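Local structure of tryptophan decarboxylase 1 (Oryza sativa subsp. japonica, 6KHO) at residues A247-A252 with A285-R290; S97-A102 with E495-S500; M122-F127 with P133-M138; L34-D39 with A75-T80; V181-A186 with K219-A224. The protein decarboxylates L-tryptophan to tryptamine and 5-hydroxy-L-tryptophan to serotonin with the help of pyridoxal 5'-phosphate, working as a homodimer in serotonin biosynthesis. One frame throughout, in Å; residues are numbered along the deposited sequence.

Contact 1: A247-A252 with A285-R290; sequences ARLLEA and ADVAAR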
# COMPACT_ATOMS: atom_id res chain seq x y z
N ALA A 247 14.36 30.85 11.76
CA ALA A 247 15.03 31.25 13.00
C ALA A 247 14.56 30.39 14.17
O ALA A 247 15.38 29.96 15.00
CB ALA A 247 14.77 32.73 13.28
N ARG A 248 13.26 30.11 14.25
CA ARG A 248 12.77 29.24 15.32
C ARG A 248 13.29 27.82 15.16
O ARG A 248 13.55 27.14 16.16
CB ARG A 248 11.23 29.25 15.35
CG ARG A 248 10.62 30.39 16.17
CD ARG A 248 9.09 30.33 16.23
NE ARG A 248 8.52 31.67 16.40
CZ ARG A 248 7.21 31.94 16.50
NH1 ARG A 248 6.32 30.96 16.47
NH2 ARG A 248 6.80 33.19 16.65
N LEU A 249 13.47 27.35 13.92
CA LEU A 249 14.02 26.02 13.71
C LEU A 249 15.48 25.96 14.15
O LEU A 249 15.90 25.02 14.83
CB LEU A 249 13.87 25.63 12.24
CG LEU A 249 14.62 24.36 11.83
CD1 LEU A 249 14.03 23.13 12.51
CD2 LEU A 249 14.63 24.19 10.31
N LEU A 250 16.28 26.97 13.76
CA LEU A 250 17.69 26.99 14.13
C LEU A 250 17.88 27.02 15.64
O LEU A 250 18.75 26.34 16.19
CB LEU A 250 18.39 28.18 13.47
CG LEU A 250 19.86 28.45 13.81
CD1 LEU A 250 20.71 27.18 13.74
CD2 LEU A 250 20.43 29.49 12.87
N GLU A 251 17.05 27.80 16.34
CA GLU A 251 17.18 27.87 17.79
C GLU A 251 16.87 26.52 18.43
O GLU A 251 17.60 26.07 19.33
CB GLU A 251 16.28 28.97 18.33
CG GLU A 251 16.02 28.89 19.80
CD GLU A 251 14.85 29.76 20.21
OE1 GLU A 251 14.66 29.97 21.43
OE2 GLU A 251 14.10 30.20 19.31
N ALA A 252 15.82 25.83 17.96
CA ALA A 252 15.48 24.52 18.51
C ALA A 252 16.59 23.50 18.25
O ALA A 252 16.95 22.72 19.15
CB ALA A 252 14.16 24.02 17.92
N ALA A 285 16.61 24.12 4.53
CA ALA A 285 17.73 23.24 4.20
C ALA A 285 19.05 23.84 4.69
O ALA A 285 19.93 23.12 5.16
CB ALA A 285 17.78 23.01 2.69
N ASP A 286 19.20 25.16 4.56
CA ASP A 286 20.42 25.81 5.01
C ASP A 286 20.58 25.68 6.52
O ASP A 286 21.68 25.40 7.01
CB ASP A 286 20.40 27.28 4.59
CG ASP A 286 20.48 27.44 3.09
OD1 ASP A 286 20.75 26.44 2.40
OD2 ASP A 286 20.25 28.57 2.60
N VAL A 287 19.49 25.85 7.27
CA VAL A 287 19.56 25.68 8.72
C VAL A 287 19.94 24.24 9.06
O VAL A 287 20.84 23.99 9.88
CB VAL A 287 18.23 26.09 9.37
CG1 VAL A 287 18.25 25.78 10.81
CG2 VAL A 287 18.01 27.59 9.19
N ALA A 288 19.30 23.27 8.40
CA ALA A 288 19.56 21.88 8.74
C ALA A 288 20.96 21.45 8.35
O ALA A 288 21.53 20.54 8.96
CB ALA A 288 18.52 20.97 8.06
N ALA A 289 21.54 22.10 7.33
CA ALA A 289 22.88 21.74 6.90
C ALA A 289 23.93 22.05 7.96
O ALA A 289 24.98 21.41 7.98
CB ALA A 289 23.22 22.45 5.60
N ARG A 290 23.65 22.99 8.87
CA ARG A 290 24.56 23.24 9.98
C ARG A 290 24.72 22.01 10.86
O ARG A 290 25.73 21.90 11.57
CB ARG A 290 24.05 24.41 10.83
CG ARG A 290 23.81 25.70 10.06
CD ARG A 290 23.99 26.93 10.95
NE ARG A 290 24.22 28.13 10.15
CZ ARG A 290 25.39 28.77 10.09
NH1 ARG A 290 26.44 28.31 10.77
NH2 ARG A 290 25.52 29.86 9.33

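Contact 2: S97-A102 with E495-S500; sequences SPNFFA and EHHVRS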
# COMPACT_ATOMS: atom_id res chain seq x y z
N SER A 97 -18.52 13.60 -5.45
CA SER A 97 -19.57 14.58 -5.67
C SER A 97 -18.98 15.93 -6.04
O SER A 97 -17.97 16.34 -5.46
CB SER A 97 -20.45 14.72 -4.43
OG SER A 97 -21.41 15.75 -4.64
N PRO A 98 -19.59 16.68 -6.97
CA PRO A 98 -19.15 18.06 -7.19
C PRO A 98 -19.37 18.96 -5.99
O PRO A 98 -18.84 20.08 -5.97
CB PRO A 98 -20.01 18.52 -8.39
CG PRO A 98 -21.19 17.65 -8.36
CD PRO A 98 -20.73 16.31 -7.82
N ASN A 99 -20.11 18.51 -4.98
CA ASN A 99 -20.37 19.28 -3.77
C ASN A 99 -19.56 18.80 -2.58
O ASN A 99 -19.84 19.19 -1.44
CB ASN A 99 -21.88 19.25 -3.45
CG ASN A 99 -22.72 19.89 -4.54
OD1 ASN A 99 -22.28 20.87 -5.17
ND2 ASN A 99 -23.91 19.34 -4.80
N PHE A 100 -18.58 17.92 -2.80
CA PHE A 100 -17.63 17.54 -1.76
C PHE A 100 -16.57 18.63 -1.67
O PHE A 100 -15.84 18.86 -2.64
CB PHE A 100 -17.02 16.18 -2.11
CG PHE A 100 -16.07 15.64 -1.08
CD1 PHE A 100 -14.75 16.07 -1.04
CD2 PHE A 100 -16.49 14.69 -0.17
CE1 PHE A 100 -13.86 15.56 -0.10
CE2 PHE A 100 -15.61 14.16 0.76
CZ PHE A 100 -14.29 14.62 0.81
N PHE A 101 -16.49 19.31 -0.52
CA PHE A 101 -15.59 20.45 -0.34
C PHE A 101 -14.59 20.25 0.79
O PHE A 101 -13.96 21.22 1.22
CB PHE A 101 -16.39 21.74 -0.07
CG PHE A 101 -17.43 22.06 -1.11
CD1 PHE A 101 -17.07 22.39 -2.41
CD2 PHE A 101 -18.77 22.06 -0.78
CE1 PHE A 101 -18.03 22.69 -3.36
CE2 PHE A 101 -19.74 22.37 -1.74
CZ PHE A 101 -19.36 22.69 -3.02
N ALA A 102 -14.44 19.03 1.30
CA ALA A 102 -13.66 18.75 2.50
C ALA A 102 -12.25 18.26 2.16
O ALA A 102 -11.95 17.82 1.05
CB ALA A 102 -14.39 17.72 3.36
N GLU A 495 -17.63 25.53 -12.14
CA GLU A 495 -17.71 26.84 -11.49
C GLU A 495 -19.09 27.07 -10.88
O GLU A 495 -19.20 27.63 -9.78
CB GLU A 495 -17.37 27.96 -12.47
CG GLU A 495 -17.31 29.33 -11.79
CD GLU A 495 -17.00 30.47 -12.74
OE1 GLU A 495 -15.95 30.42 -13.42
OE2 GLU A 495 -17.80 31.43 -12.79
N HIS A 496 -20.16 26.63 -11.55
CA HIS A 496 -21.49 26.93 -11.03
C HIS A 496 -21.75 26.20 -9.72
O HIS A 496 -22.53 26.68 -8.88
CB HIS A 496 -22.56 26.63 -12.08
CG HIS A 496 -22.72 25.17 -12.40
ND1 HIS A 496 -23.48 24.32 -11.63
CD2 HIS A 496 -22.24 24.43 -13.43
CE1 HIS A 496 -23.45 23.11 -12.16
NE2 HIS A 496 -22.70 23.15 -13.25
N HIS A 497 -21.07 25.07 -9.49
CA HIS A 497 -21.20 24.39 -8.20
C HIS A 497 -20.62 25.24 -7.07
O HIS A 497 -21.17 25.28 -5.96
CB HIS A 497 -20.49 23.03 -8.23
CG HIS A 497 -21.11 22.03 -9.17
ND1 HIS A 497 -20.53 21.68 -10.37
CD2 HIS A 497 -22.25 21.30 -9.08
CE1 HIS A 497 -21.29 20.78 -10.98
NE2 HIS A 497 -22.34 20.53 -10.21
N VAL A 498 -19.49 25.92 -7.32
CA VAL A 498 -18.87 26.74 -6.29
C VAL A 498 -19.72 27.96 -6.00
O VAL A 498 -19.92 28.34 -4.83
CB VAL A 498 -17.43 27.13 -6.70
CG1 VAL A 498 -16.83 28.07 -5.67
CG2 VAL A 498 -16.55 25.89 -6.87
N ARG A 499 -20.25 28.60 -7.04
CA ARG A 499 -21.11 29.77 -6.84
C ARG A 499 -22.38 29.40 -6.10
O ARG A 499 -22.79 30.12 -5.17
CB ARG A 499 -21.44 30.41 -8.18
CG ARG A 499 -20.25 31.09 -8.84
CD ARG A 499 -20.67 31.84 -10.09
NE ARG A 499 -19.55 32.49 -10.75
CZ ARG A 499 -19.04 33.66 -10.39
NH1 ARG A 499 -19.55 34.32 -9.36
NH2 ARG A 499 -18.02 34.19 -11.06
N SER A 500 -23.02 28.29 -6.47
CA SER A 500 -24.21 27.83 -5.74
C SER A 500 -23.88 27.49 -4.29
O SER A 500 -24.72 27.67 -3.39
CB SER A 500 -24.83 26.62 -6.44
OG SER A 500 -25.26 26.94 -7.74
O HOH W 1 -23.30 23.32 -5.29

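Contact 3: M122-F127 with P133-M138; sequences MNTVGF and PAATEM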
# COMPACT_ATOMS: atom_id res chain seq x y z
N MET A 122 -3.88 -7.70 -15.10
CA MET A 122 -2.61 -8.37 -15.33
C MET A 122 -2.02 -8.86 -14.02
O MET A 122 -1.44 -9.96 -13.96
CB MET A 122 -1.66 -7.42 -16.06
CG MET A 122 -2.22 -7.06 -17.46
SD MET A 122 -1.05 -6.19 -18.50
CE MET A 122 -0.53 -4.88 -17.39
N ASN A 123 -2.15 -8.06 -12.97
CA ASN A 123 -1.88 -8.47 -11.59
C ASN A 123 -0.45 -8.99 -11.42
O ASN A 123 -0.22 -10.00 -10.77
CB ASN A 123 -2.91 -9.52 -11.13
CG ASN A 123 -3.08 -9.56 -9.62
OD1 ASN A 123 -2.98 -8.53 -8.94
ND2 ASN A 123 -3.32 -10.75 -9.08
N THR A 124 0.51 -8.29 -12.04
CA THR A 124 1.90 -8.64 -11.83
C THR A 124 2.37 -8.11 -10.47
O THR A 124 1.80 -7.17 -9.92
CB THR A 124 2.79 -8.08 -12.97
OG1 THR A 124 2.68 -6.65 -13.01
CG2 THR A 124 2.37 -8.68 -14.34
N VAL A 125 3.40 -8.75 -9.93
CA VAL A 125 3.97 -8.38 -8.63
C VAL A 125 5.43 -7.98 -8.86
O VAL A 125 6.28 -8.84 -9.12
CB VAL A 125 3.85 -9.52 -7.61
CG1 VAL A 125 4.34 -9.07 -6.23
CG2 VAL A 125 2.40 -10.03 -7.53
N GLY A 126 5.72 -6.69 -8.75
CA GLY A 126 7.00 -6.20 -9.23
C GLY A 126 8.09 -5.98 -8.20
O GLY A 126 8.73 -4.93 -8.21
N PHE A 127 8.34 -6.97 -7.32
CA PHE A 127 9.36 -6.79 -6.29
C PHE A 127 10.75 -6.63 -6.90
O PHE A 127 11.59 -5.89 -6.37
CB PHE A 127 9.34 -7.96 -5.30
CG PHE A 127 8.90 -9.30 -5.86
CD1 PHE A 127 9.71 -10.03 -6.71
CD2 PHE A 127 7.71 -9.87 -5.43
CE1 PHE A 127 9.29 -11.29 -7.19
CE2 PHE A 127 7.29 -11.11 -5.89
CZ PHE A 127 8.08 -11.83 -6.77
N PRO A 133 9.80 -6.81 -16.10
CA PRO A 133 10.59 -5.63 -16.51
C PRO A 133 9.77 -4.39 -16.82
O PRO A 133 10.11 -3.30 -16.34
CB PRO A 133 11.35 -6.16 -17.73
CG PRO A 133 11.65 -7.58 -17.35
CD PRO A 133 10.34 -8.05 -16.69
N ALA A 134 8.70 -4.52 -17.61
CA ALA A 134 7.90 -3.36 -17.98
C ALA A 134 7.34 -2.62 -16.77
O ALA A 134 7.24 -1.39 -16.78
CB ALA A 134 6.74 -3.80 -18.91
N ALA A 135 6.98 -3.35 -15.70
CA ALA A 135 6.37 -2.68 -14.55
C ALA A 135 7.36 -1.75 -13.86
O ALA A 135 7.00 -0.64 -13.44
CB ALA A 135 5.84 -3.72 -13.56
N THR A 136 8.61 -2.19 -13.74
CA THR A 136 9.62 -1.37 -13.09
C THR A 136 10.12 -0.27 -14.01
O THR A 136 10.26 0.88 -13.58
CB THR A 136 10.77 -2.27 -12.63
OG1 THR A 136 10.31 -3.08 -11.53
CG2 THR A 136 12.01 -1.43 -12.21
N GLU A 137 10.35 -0.59 -15.29
CA GLU A 137 10.84 0.43 -16.21
C GLU A 137 9.79 1.50 -16.48
O GLU A 137 10.15 2.66 -16.68
CB GLU A 137 11.32 -0.23 -17.51
CG GLU A 137 12.49 -1.18 -17.25
CD GLU A 137 13.49 -1.29 -18.41
OE1 GLU A 137 13.39 -0.51 -19.39
OE2 GLU A 137 14.36 -2.17 -18.32
N MET A 138 8.51 1.13 -16.51
CA MET A 138 7.49 2.17 -16.69
C MET A 138 7.35 3.02 -15.44
O MET A 138 7.06 4.22 -15.54
CB MET A 138 6.14 1.56 -17.05
CG MET A 138 5.04 2.62 -17.21
SD MET A 138 3.77 2.16 -18.41
CE MET A 138 4.58 2.71 -19.94
O HOH W 2 11.30 -3.96 -9.03
O HOH W 3 7.94 -2.87 -9.70

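Contact 4: L34-D39 with A75-T80; sequences LHKAVD and APFDVT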
# COMPACT_ATOMS: atom_id res chain seq x y z
N LEU A 34 -17.25 -7.00 -15.81
CA LEU A 34 -16.64 -5.68 -16.01
C LEU A 34 -17.57 -4.73 -16.75
O LEU A 34 -17.59 -3.52 -16.46
CB LEU A 34 -15.29 -5.81 -16.73
CG LEU A 34 -14.20 -6.50 -15.89
CD1 LEU A 34 -12.87 -6.49 -16.62
CD2 LEU A 34 -14.04 -5.85 -14.51
N HIS A 35 -18.37 -5.24 -17.70
CA HIS A 35 -19.34 -4.38 -18.38
C HIS A 35 -20.38 -3.86 -17.39
O HIS A 35 -20.80 -2.70 -17.46
CB HIS A 35 -20.02 -5.13 -19.53
CG HIS A 35 -19.18 -5.19 -20.77
ND1 HIS A 35 -18.16 -4.29 -21.03
CD2 HIS A 35 -19.20 -6.04 -21.83
CE1 HIS A 35 -17.59 -4.58 -22.18
NE2 HIS A 35 -18.20 -5.64 -22.69
N LYS A 36 -20.82 -4.72 -16.47
CA LYS A 36 -21.76 -4.30 -15.44
C LYS A 36 -21.13 -3.29 -14.50
O LYS A 36 -21.80 -2.33 -14.07
CB LYS A 36 -22.26 -5.53 -14.68
CG LYS A 36 -23.30 -6.29 -15.50
CD LYS A 36 -23.50 -7.71 -15.03
CE LYS A 36 -24.58 -8.37 -15.89
NZ LYS A 36 -24.43 -9.83 -15.89
N ALA A 37 -19.85 -3.47 -14.16
CA ALA A 37 -19.15 -2.47 -13.35
C ALA A 37 -19.05 -1.14 -14.09
O ALA A 37 -19.21 -0.07 -13.47
CB ALA A 37 -17.76 -2.99 -12.97
N VAL A 38 -18.79 -1.16 -15.40
CA VAL A 38 -18.67 0.10 -16.14
C VAL A 38 -20.01 0.81 -16.21
O VAL A 38 -20.08 2.04 -16.08
CB VAL A 38 -18.10 -0.16 -17.55
CG1 VAL A 38 -18.22 1.09 -18.42
CG2 VAL A 38 -16.63 -0.60 -17.46
N ASP A 39 -21.09 0.05 -16.40
CA ASP A 39 -22.43 0.64 -16.38
C ASP A 39 -22.73 1.30 -15.04
O ASP A 39 -23.26 2.41 -14.99
CB ASP A 39 -23.47 -0.43 -16.69
CG ASP A 39 -23.49 -0.82 -18.16
OD1 ASP A 39 -22.96 -0.06 -18.99
OD2 ASP A 39 -24.04 -1.90 -18.47
N ALA A 75 -23.64 -16.70 -6.12
CA ALA A 75 -24.75 -15.86 -6.56
C ALA A 75 -24.38 -15.19 -7.87
O ALA A 75 -23.20 -14.91 -8.12
CB ALA A 75 -25.10 -14.78 -5.52
N PRO A 76 -25.36 -14.91 -8.73
CA PRO A 76 -25.07 -14.14 -9.95
C PRO A 76 -24.47 -12.80 -9.58
O PRO A 76 -24.86 -12.18 -8.59
CB PRO A 76 -26.44 -13.99 -10.62
CG PRO A 76 -27.25 -15.11 -10.07
CD PRO A 76 -26.79 -15.28 -8.66
N PHE A 77 -23.51 -12.37 -10.39
CA PHE A 77 -22.86 -11.09 -10.11
C PHE A 77 -23.85 -9.94 -10.16
O PHE A 77 -23.60 -8.90 -9.55
CB PHE A 77 -21.71 -10.86 -11.10
CG PHE A 77 -20.85 -9.67 -10.76
CD1 PHE A 77 -20.06 -9.67 -9.62
CD2 PHE A 77 -20.84 -8.55 -11.59
CE1 PHE A 77 -19.26 -8.58 -9.30
CE2 PHE A 77 -20.04 -7.45 -11.28
CZ PHE A 77 -19.26 -7.46 -10.13
N ASP A 78 -24.98 -10.10 -10.85
CA ASP A 78 -26.02 -9.08 -10.79
C ASP A 78 -26.51 -8.85 -9.36
O ASP A 78 -26.91 -7.74 -9.02
CB ASP A 78 -27.20 -9.48 -11.67
CG ASP A 78 -26.76 -9.95 -13.04
OD1 ASP A 78 -26.09 -11.02 -13.13
OD2 ASP A 78 -27.05 -9.22 -14.01
N VAL A 79 -26.51 -9.90 -8.53
CA VAL A 79 -26.93 -9.77 -7.14
C VAL A 79 -25.89 -8.99 -6.34
O VAL A 79 -26.24 -8.12 -5.52
CB VAL A 79 -27.19 -11.16 -6.53
CG1 VAL A 79 -27.40 -11.06 -5.02
CG2 VAL A 79 -28.38 -11.82 -7.23
N THR A 80 -24.61 -9.27 -6.56
CA THR A 80 -23.55 -8.50 -5.91
C THR A 80 -23.68 -7.02 -6.25
O THR A 80 -23.61 -6.16 -5.36
CB THR A 80 -22.19 -9.04 -6.33
OG1 THR A 80 -22.16 -10.45 -6.06
CG2 THR A 80 -21.07 -8.32 -5.57

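Contact 5: V181-A186 with K219-A224; sequences VTLVAA and KACRLA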
# COMPACT_ATOMS: atom_id res chain seq x y z
N VAL A 181 10.31 5.76 5.35
CA VAL A 181 11.55 5.19 4.81
C VAL A 181 12.67 6.23 4.83
O VAL A 181 13.83 5.89 5.06
CB VAL A 181 11.32 4.60 3.40
CG1 VAL A 181 10.26 3.48 3.44
CG2 VAL A 181 10.95 5.66 2.36
N THR A 182 12.36 7.52 4.63
CA THR A 182 13.42 8.51 4.72
C THR A 182 13.83 8.77 6.17
O THR A 182 15.00 9.05 6.43
CB THR A 182 13.02 9.83 4.05
OG1 THR A 182 11.81 10.36 4.63
CG2 THR A 182 12.86 9.64 2.54
N LEU A 183 12.88 8.69 7.11
CA LEU A 183 13.25 8.76 8.52
C LEU A 183 14.17 7.61 8.91
O LEU A 183 15.09 7.80 9.71
CB LEU A 183 12.00 8.73 9.41
CG LEU A 183 11.25 10.04 9.59
CD1 LEU A 183 9.81 9.74 10.00
CD2 LEU A 183 11.96 10.87 10.66
N VAL A 184 13.92 6.42 8.37
CA VAL A 184 14.75 5.28 8.70
C VAL A 184 16.16 5.47 8.14
O VAL A 184 17.15 5.20 8.81
CB VAL A 184 14.11 3.97 8.22
CG1 VAL A 184 15.14 2.85 8.17
CG2 VAL A 184 12.96 3.59 9.15
N ALA A 185 16.26 5.98 6.91
CA ALA A 185 17.58 6.24 6.34
C ALA A 185 18.33 7.29 7.16
O ALA A 185 19.52 7.12 7.47
CB ALA A 185 17.45 6.66 4.88
N ALA A 186 17.65 8.38 7.53
CA ALA A 186 18.31 9.42 8.33
C ALA A 186 18.70 8.88 9.70
O ALA A 186 19.81 9.15 10.18
CB ALA A 186 17.39 10.63 8.47
N LYS A 219 3.60 10.37 13.68
CA LYS A 219 3.37 8.94 13.84
C LYS A 219 4.48 8.11 13.20
O LYS A 219 4.93 7.12 13.78
CB LYS A 219 2.00 8.57 13.25
CG LYS A 219 1.72 7.07 13.23
CD LYS A 219 0.30 6.78 12.75
CE LYS A 219 0.18 5.33 12.30
NZ LYS A 219 -1.07 5.12 11.54
N ALA A 220 4.94 8.51 12.01
CA ALA A 220 6.06 7.82 11.37
C ALA A 220 7.32 7.90 12.23
O ALA A 220 8.08 6.92 12.32
CB ALA A 220 6.30 8.42 9.98
N CYS A 221 7.56 9.05 12.86
CA CYS A 221 8.67 9.17 13.80
C CYS A 221 8.58 8.11 14.90
O CYS A 221 9.55 7.39 15.16
CB CYS A 221 8.69 10.57 14.41
SG CYS A 221 9.12 11.85 13.24
N ARG A 222 7.40 7.98 15.52
CA ARG A 222 7.21 6.98 16.56
C ARG A 222 7.40 5.56 16.01
O ARG A 222 8.00 4.71 16.67
CB ARG A 222 5.84 7.15 17.21
CG ARG A 222 5.68 8.56 17.86
CD ARG A 222 4.37 8.75 18.66
NE ARG A 222 3.24 8.01 18.10
CZ ARG A 222 2.21 8.55 17.45
NH1 ARG A 222 2.14 9.87 17.28
NH2 ARG A 222 1.23 7.78 16.98
N LEU A 223 6.89 5.30 14.80
CA LEU A 223 7.08 3.99 14.18
C LEU A 223 8.56 3.64 14.08
O LEU A 223 8.98 2.51 14.40
CB LEU A 223 6.45 3.97 12.79
CG LEU A 223 4.92 3.84 12.66
CD1 LEU A 223 4.51 3.85 11.19
CD2 LEU A 223 4.41 2.58 13.34
N ALA A 224 9.37 4.58 13.58
CA ALA A 224 10.80 4.36 13.39
C ALA A 224 11.58 4.34 14.70
O ALA A 224 12.80 4.09 14.67
CB ALA A 224 11.36 5.44 12.46

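Contact 1: A247-A252 with A285-R290
V287 is the main contributor from 285-290 and meets two neighbouring leucines, L249 and L250. Its CB points toward the other helix. CG1 does most of the touching: it lies anti to the backbone N (chi1 174°), which turns it onto L250, with L249 beside it. It sits 3.6 Å from L250 CB and is just as near to L250 CA, so it rests on the helix backbone itself and not only on a branch tip. L250 CD1 is a looser neighbour of the same methyl, 4.1 Å from V287 CG1. L249 CD2 comes within 4.0 Å of V287 CG1, and the L249 and V287 side chains lie alongside each other, running opposite ways. The closest backbone approach is here too, with L250 CA and V287 CA 5.9 Å apart. V287 also touches P246 and M253 of helix 246-258.

These two helices belong to the large domain of the fold-type I pyridoxal-phosphate enzymes. Each is the connection of a beta-alpha-beta crossover. Helix 246-258 leads from strand 231-234 to strand 262-269. Helix 281-289 then leads from strand 262-269 to strand 294-298. L249 and A288, the residue after V287, both touch V266 of the shared middle strand, so the two helices lean together over it. L249 reaches I234 as well.

R290 closes the contact on its more exposed side. The aliphatic part of its chain lies near the leucine, with R290 CD 4.3 Å from L250 CD1. L250 also packs on F291.

Contact 2: S97-A102 with E495-S500
P98 sets its CB over one face of the H497 ring, at a type I beta turn that runs from S97 to F100. This contact joins a loop of the N-terminal half to helix 495-513, the last helix of the chain. S97 opens the turn. Its OG accepts from N99 N at 3.1 Å, which makes an ST turn inside the beta turn, and S490 holds its carbonyl.

P98 supplies the CH-pi contact. P98 CB stands 3.5 Å from the centroid of the H497 ring, only 5° off the ring normal. P98 CG leans over the same ring, 3.6 Å from H497 NE2. H496 CE1 lies over the rim of the opposite face, 3.3 Å above the H497 ring plane. The two nitrogens of H497 are held as well: ND1 by E494 N and NE2 by OE1 of E49. Replacing H497 by alanine is likely to leave P98 CB with no ring face to rest on and E49 without its imidazole partner.

N99 turns its amide across the histidine side chain, the two planes 69° apart. N99 OD1 passes 3.9 Å from H497 CD2. The backbone of N99 is hydrogen-bonded to the backbone of Y472.

F101 comes last. Its CG lies anti to the carbonyl carbon (chi1 -55°), and the ring reaches the helix with CZ 4.3 Å from H497 O while it stacks with F486. The same carbonyl is used by a water, which donates to N99 OD1 at 2.7 Å and to H497 O at 3.0 Å.

Contact 3: M122-F127 with P133-M138
G126 and A135 are the closest backbone pair, with G126 CA 6.4 Å from A135 CA, and the chain of 124-126, extended at T124 and V125, passes beside the first turns of helix 133-149. The approach begins where helix 110-122 ends, as N123 adopts a positive phi and turns the chain out of the helix.

Direct contact is slight. T124 points toward the helix, and its OG1 is 4.3 Å from A135 CB. Further on, G126 O faces T136 OG1 at 4.1 Å, too far for a bond. Two waters fill this step. One donates to G126 O at 2.9 Å and to T136 OG1 at 2.8 Å. The other donates to G126 O at 2.7 Å and to T136 OG1 at 3.0 Å. The carbonyl and the hydroxyl are therefore joined twice, through a small square of oxygens in a buried place. T136 OG1 can reach these waters because it lies anti to its own carbonyl carbon (chi1 -70°).

G126 also has a backbone hydrogen bond to R382, next to G381, which binds the cofactor. A bound pyridoxal phosphate lies about 10 Å from G126.

The loop and helix form part of the dimer interface. The F127 ring meets F103 of the second subunit edge-to-face, and E137 accepts hydrogen bonds from the backbone nitrogens of G60 and L62 of the second subunit. Within its own chain, A135 packs on F384 and M138 on L387 and W390, so helix 133-149 lies between the partner subunit and the start of helix 386-420.

Contact 4: L34-D39 with A75-T80
K36 and D78 form the salt bridge that joins these two helices. K36 NZ is 3.3 Å from D78 OD2. A weak hydrogen bond runs from K36 NZ to D78 OD1 at 3.4 Å, so the ammonium faces both carboxylate oxygens without a short bond to either. The methylene before it is just as near, with K36 CE 3.2 Å from D78 OD2. Lower down the chain, K36 CD lies at the edge of the F77 ring, near its plane, 4.4 Å from F77 CD2. The lysine thus offers carbon to the phenyl edge and charge to the acid.

Its torsions explain this reach. K36 CG is anti to the carbonyl carbon (chi1 -77°), and beyond it the chain runs out extended toward the other helix. With a methionine in place of K36, D78 would probably lose its positive mate.

The partners are set by their place in the chain. P76 is the N-cap of helix 77-88, and D78 stands in the first turn, where a negative charge is likely to be favoured by the helix end. The F77 side chain sets out toward helix 27-47, and its ring stacks with Y33, one turn before K36.

These are N-terminal helices that take part in the dimer. H35 meets H35 of the second subunit, and D39 forms a salt bridge with R31 of that subunit. F77 packs on A114 of the partner chain, and V79 on its R394. Helices 27-47 and 77-88 thus lie side by side against the second subunit.

Contact 5: V181-A186 with K219-A224
L183 makes the main apolar contact here, with its CD1 set against the helix of A220 and C221. L183 CD1 is 3.8 Å from A220 CB and 3.9 Å from C221 SG. It also approaches the backbone, 3.7 Å from C221 N. The other branch adds a second touch on the sulfur, with L183 CD2 4.0 Å from C221 SG. The leucine thus straddles the cysteine sulfur, while a single methyl meets the alanine. Its CG is anti to the carbonyl carbon (chi1 -81°), which carries both branches across to the second helix.

The next residue, V184, makes a smaller pair with A224, about a turn beyond C221. V184 CG2 is 4.1 Å from A224 CB, and these residues also bring the backbones nearest, V184 CA to A224 CA at 6.2 Å. V184 also packs on L223 of the second subunit, so the seam runs on into the dimer interface. C221 further touches I231, and L183 reaches Y265 of strand 262-269.

Polar ties lie around this core and use partners outside the two segments. A224 O accepts from R187. The carbonyls of R222 and L223 accept hydrogen bonds from R187 of the second subunit, and K219 NZ is hydrogen-bonded to Q377 O of that subunit. T182 OG1 is hydrogen-bonded to Y265 OH.

The two helices flank the cofactor site of the large domain. T175 and S176, at the start of helix 175-194, bind pyridoxal phosphate, and the side chains of A220 and S176 are about 5 Å apart. Helix 215-223 follows H214, a residue of the same pocket that also binds serotonin.

How the contacts relate
Contact 4 comes first along the chain. Contact 2 closes a long loop that encloses contacts 3, 5 and 1, in that order. Contacts 5 and 1 share the large domain around the seven-stranded sheet; their centres are about 20 Å apart, and residues of both pack on strand 262-269. Contacts 3, 4 and 5 all touch the second subunit, with the nearest atoms of 3 and 4 about 9 Å apart. Contacts 3 and 5 place the dimer interface next to the cofactor sites, while contact 1 is plain packing of the large domain. Contact 2 brings the C-terminal helix back to an early loop. Contacts 1 and 4 are the most distant pair, about 57 Å between centres.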